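Local structure of virulence sensor protein BvgS (Bordetella pertussis, 6ZJ8) at residues Gly32-Gly44 against Leu128-Arg141. The protein is a sensor histidine kinase that controls virulence, whose PAS domain probably takes part in relaying signals toward the kinase. Residues are numbered along the deposited sequence; the frame is centred on the assembly and turned at random.
Sequences GTPNPIYVRDKEG and LKGIIGGWIDITER
With CG set between backbone N and carbonyl carbon in both residues (chi1 57° in Y38, 63° in W135), the Y38 ring is sent across strand 128-137 onto G133 and the W135 indole against P36; here strand 37-41 pairs antiparallel with 128-137, the central strand of the five-stranded PAS sheet. The Y38 ring lies over G133 of the partner strand, G133 CA standing 3.9 Å from its centroid in a CH-pi contact, while I131 CD1 meets the ring edge 4.0 Å from CE1. P36 packs on one indole face of W135, its CB 3.7 Å from the centroid of the six-membered ring; F87 and Y53 also meet this indole within the PAS core. Paired backbone bonds join Y38 with G133 and R40 with I131. The I132 side chain touches both I37 and V39 across the strands, CG2 reaching I37 CD1 and CG1 reaching V39 CG2. Where strand 128-137 passes into the C-terminal helix, D137 caps the helix through OD1 and E140 N. R141 from its first turn reaches back, I136 CG2 lying over its guanidinium, and donates from NH2 to an in-plane lone pair of N35 OD1 at 2.7 Å; a water donates to the same oxygen and accepts from D137 N.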
# COMPACT_ATOMS: atom_id res chain seq x y z
N GLY A 32 10.58 -8.49 -0.75
CA GLY A 32 10.85 -8.76 -2.15
C GLY A 32 9.68 -8.60 -3.09
O GLY A 32 9.59 -9.32 -4.09
N THR A 33 8.78 -7.67 -2.80
CA THR A 33 7.73 -7.32 -3.74
C THR A 33 7.82 -5.84 -4.08
O THR A 33 7.99 -5.01 -3.17
CB THR A 33 6.33 -7.65 -3.20
OG1 THR A 33 6.16 -7.10 -1.89
CG2 THR A 33 6.13 -9.16 -3.13
N PRO A 34 7.73 -5.46 -5.36
CA PRO A 34 8.04 -4.08 -5.75
C PRO A 34 6.92 -3.08 -5.48
O PRO A 34 7.20 -1.91 -5.22
CB PRO A 34 8.33 -4.20 -7.25
CG PRO A 34 7.52 -5.36 -7.70
CD PRO A 34 7.47 -6.32 -6.54
N ASN A 35 5.67 -3.53 -5.54
CA ASN A 35 4.59 -2.57 -5.33
C ASN A 35 4.11 -2.60 -3.89
O ASN A 35 4.05 -3.68 -3.28
CB ASN A 35 3.42 -2.87 -6.27
CG ASN A 35 3.77 -2.69 -7.73
OD1 ASN A 35 4.48 -1.75 -8.10
ND2 ASN A 35 3.29 -3.59 -8.57
N PRO A 36 3.76 -1.45 -3.31
CA PRO A 36 3.22 -1.46 -1.94
C PRO A 36 2.00 -2.35 -1.81
O PRO A 36 1.10 -2.32 -2.65
CB PRO A 36 2.87 0.01 -1.70
CG PRO A 36 3.82 0.76 -2.56
CD PRO A 36 4.01 -0.08 -3.79
N ILE A 37 1.98 -3.15 -0.75
CA ILE A 37 0.83 -3.97 -0.42
C ILE A 37 0.72 -4.04 1.10
O ILE A 37 1.72 -4.06 1.81
CB ILE A 37 0.94 -5.39 -1.03
CG1 ILE A 37 -0.34 -6.18 -0.74
CG2 ILE A 37 2.13 -6.13 -0.46
CD1 ILE A 37 -0.38 -7.53 -1.39
N TYR A 38 -0.52 -4.06 1.59
CA TYR A 38 -0.80 -4.10 3.01
C TYR A 38 -2.01 -4.99 3.25
O TYR A 38 -2.73 -5.38 2.32
CB TYR A 38 -1.07 -2.70 3.57
CG TYR A 38 -2.21 -2.00 2.87
CD1 TYR A 38 -3.53 -2.17 3.29
CD2 TYR A 38 -1.98 -1.16 1.79
CE1 TYR A 38 -4.57 -1.53 2.64
CE2 TYR A 38 -3.01 -0.52 1.14
CZ TYR A 38 -4.31 -0.71 1.57
OH TYR A 38 -5.34 -0.07 0.92
N VAL A 39 -2.24 -5.31 4.52
CA VAL A 39 -3.43 -6.03 4.97
C VAL A 39 -3.96 -5.32 6.20
O VAL A 39 -3.23 -5.13 7.18
CB VAL A 39 -3.14 -7.51 5.27
CG1 VAL A 39 -4.40 -8.19 5.79
CG2 VAL A 39 -2.63 -8.21 4.02
N ARG A 40 -5.24 -4.94 6.16
CA ARG A 40 -5.89 -4.22 7.24
C ARG A 40 -7.13 -4.98 7.68
O ARG A 40 -7.94 -5.38 6.84
CB ARG A 40 -6.25 -2.80 6.79
CG ARG A 40 -7.08 -2.02 7.79
CD ARG A 40 -6.96 -0.52 7.56
NE ARG A 40 -7.20 -0.13 6.17
CZ ARG A 40 -7.40 1.12 5.77
NH1 ARG A 40 -7.40 2.12 6.65
NH2 ARG A 40 -7.61 1.39 4.49
N ASP A 41 -7.27 -5.20 8.99
CA ASP A 41 -8.38 -5.98 9.50
C ASP A 41 -9.66 -5.15 9.48
O ASP A 41 -9.69 -4.01 9.01
CB ASP A 41 -8.06 -6.48 10.91
CG ASP A 41 -8.03 -5.37 11.95
OD1 ASP A 41 -8.22 -4.19 11.59
OD2 ASP A 41 -7.81 -5.69 13.14
N LYS A 42 -10.74 -5.75 9.99
CA LYS A 42 -12.04 -5.07 10.00
C LYS A 42 -11.99 -3.80 10.82
O LYS A 42 -12.48 -2.75 10.40
CB LYS A 42 -13.11 -6.02 10.53
CG LYS A 42 -14.49 -5.39 10.69
CD LYS A 42 -15.50 -6.39 11.25
CE LYS A 42 -16.82 -5.70 11.57
NZ LYS A 42 -17.85 -6.65 12.10
N GLU A 43 -11.40 -3.87 12.02
CA GLU A 43 -11.32 -2.71 12.91
C GLU A 43 -10.29 -1.67 12.45
O GLU A 43 -10.06 -0.70 13.18
CB GLU A 43 -10.99 -3.17 14.33
CG GLU A 43 -12.09 -4.00 15.00
CD GLU A 43 -12.02 -5.47 14.65
OE1 GLU A 43 -11.00 -5.90 14.06
OE2 GLU A 43 -12.97 -6.21 14.98
N GLY A 44 -9.66 -1.84 11.29
CA GLY A 44 -8.74 -0.85 10.76
C GLY A 44 -7.29 -1.03 11.14
O GLY A 44 -6.46 -0.22 10.73
N LEU A 128 -16.65 -11.50 6.87
CA LEU A 128 -15.55 -10.63 6.46
C LEU A 128 -14.64 -10.34 7.65
O LEU A 128 -15.11 -10.11 8.77
CB LEU A 128 -16.08 -9.33 5.88
CG LEU A 128 -17.02 -9.44 4.68
CD1 LEU A 128 -17.34 -8.06 4.14
CD2 LEU A 128 -16.43 -10.32 3.59
N LYS A 129 -13.33 -10.34 7.40
CA LYS A 129 -12.34 -10.10 8.44
C LYS A 129 -11.38 -8.95 8.14
O LYS A 129 -10.81 -8.40 9.09
CB LYS A 129 -11.52 -11.37 8.71
CG LYS A 129 -12.34 -12.55 9.20
CD LYS A 129 -12.98 -12.28 10.55
CE LYS A 129 -13.87 -13.43 10.98
NZ LYS A 129 -14.65 -13.10 12.21
N GLY A 130 -11.20 -8.58 6.89
CA GLY A 130 -10.31 -7.47 6.58
C GLY A 130 -10.26 -7.22 5.09
O GLY A 130 -11.07 -7.73 4.32
N ILE A 131 -9.27 -6.42 4.69
CA ILE A 131 -9.03 -6.10 3.30
C ILE A 131 -7.54 -6.25 3.01
O ILE A 131 -6.70 -5.94 3.85
CB ILE A 131 -9.50 -4.67 2.94
CG1 ILE A 131 -8.82 -3.63 3.84
CG2 ILE A 131 -11.02 -4.57 3.06
CD1 ILE A 131 -8.43 -2.37 3.11
N ILE A 132 -7.23 -6.74 1.82
CA ILE A 132 -5.89 -6.68 1.25
C ILE A 132 -5.88 -5.53 0.27
O ILE A 132 -6.83 -5.35 -0.51
CB ILE A 132 -5.51 -8.01 0.57
CG1 ILE A 132 -5.68 -9.19 1.53
CG2 ILE A 132 -4.08 -7.95 0.07
CD1 ILE A 132 -6.25 -10.44 0.88
N GLY A 133 -4.82 -4.73 0.29
CA GLY A 133 -4.79 -3.56 -0.56
C GLY A 133 -3.38 -3.10 -0.86
O GLY A 133 -2.39 -3.68 -0.39
N GLY A 134 -3.30 -2.04 -1.66
CA GLY A 134 -2.03 -1.47 -2.05
C GLY A 134 -2.23 -0.49 -3.18
O GLY A 134 -3.35 -0.07 -3.47
N TRP A 135 -1.12 -0.13 -3.82
CA TRP A 135 -1.19 0.78 -4.95
C TRP A 135 0.02 0.58 -5.85
O TRP A 135 1.01 -0.04 -5.45
CB TRP A 135 -1.29 2.24 -4.49
CG TRP A 135 -0.09 2.72 -3.72
CD1 TRP A 135 1.04 3.29 -4.24
CD2 TRP A 135 0.10 2.68 -2.30
NE1 TRP A 135 1.91 3.61 -3.23
CE2 TRP A 135 1.36 3.24 -2.03
CE3 TRP A 135 -0.68 2.22 -1.24
CZ2 TRP A 135 1.86 3.36 -0.74
CZ3 TRP A 135 -0.18 2.34 0.05
CH2 TRP A 135 1.08 2.90 0.29
N ILE A 136 -0.08 1.11 -7.06
CA ILE A 136 0.99 1.08 -8.05
C ILE A 136 1.32 2.52 -8.42
O ILE A 136 0.42 3.29 -8.78
CB ILE A 136 0.60 0.27 -9.30
CG1 ILE A 136 0.12 -1.13 -8.92
CG2 ILE A 136 1.78 0.19 -10.28
CD1 ILE A 136 -0.42 -1.92 -10.08
N ASP A 137 2.59 2.88 -8.35
CA ASP A 137 3.03 4.22 -8.72
C ASP A 137 3.10 4.28 -10.25
O ASP A 137 4.03 3.77 -10.87
CB ASP A 137 4.38 4.54 -8.08
CG ASP A 137 4.77 5.99 -8.24
OD1 ASP A 137 4.31 6.64 -9.21
OD2 ASP A 137 5.54 6.50 -7.40
N ILE A 138 2.09 4.92 -10.85
CA ILE A 138 2.04 5.01 -12.31
C ILE A 138 3.10 5.98 -12.82
O ILE A 138 3.74 5.74 -13.85
CB ILE A 138 0.63 5.42 -12.77
CG1 ILE A 138 -0.43 4.45 -12.22
CG2 ILE A 138 0.56 5.50 -14.29
CD1 ILE A 138 -0.25 3.02 -12.68
N THR A 139 3.29 7.10 -12.12
CA THR A 139 4.28 8.08 -12.53
C THR A 139 5.67 7.46 -12.62
O THR A 139 6.47 7.83 -13.49
CB THR A 139 4.29 9.25 -11.55
OG1 THR A 139 3.01 9.89 -11.56
CG2 THR A 139 5.37 10.26 -11.92
N GLU A 140 5.98 6.51 -11.73
CA GLU A 140 7.27 5.85 -11.77
C GLU A 140 7.47 5.12 -13.10
O GLU A 140 8.58 5.12 -13.65
CB GLU A 140 7.40 4.87 -10.60
CG GLU A 140 8.78 4.26 -10.44
CD GLU A 140 9.80 5.27 -9.96
OE1 GLU A 140 9.38 6.30 -9.41
OE2 GLU A 140 11.01 5.02 -10.13
N ARG A 141 6.41 4.51 -13.62
CA ARG A 141 6.50 3.86 -14.93
C ARG A 141 6.65 4.88 -16.05
O ARG A 141 7.47 4.70 -16.96
CB ARG A 141 5.27 2.99 -15.17
CG ARG A 141 5.31 1.63 -14.52
CD ARG A 141 5.13 1.72 -13.02
NE ARG A 141 5.09 0.39 -12.41
CZ ARG A 141 5.24 0.16 -11.11
NH1 ARG A 141 5.46 1.16 -10.27
NH2 ARG A 141 5.19 -1.08 -10.65
O HOH W 1 4.46 0.98 -7.13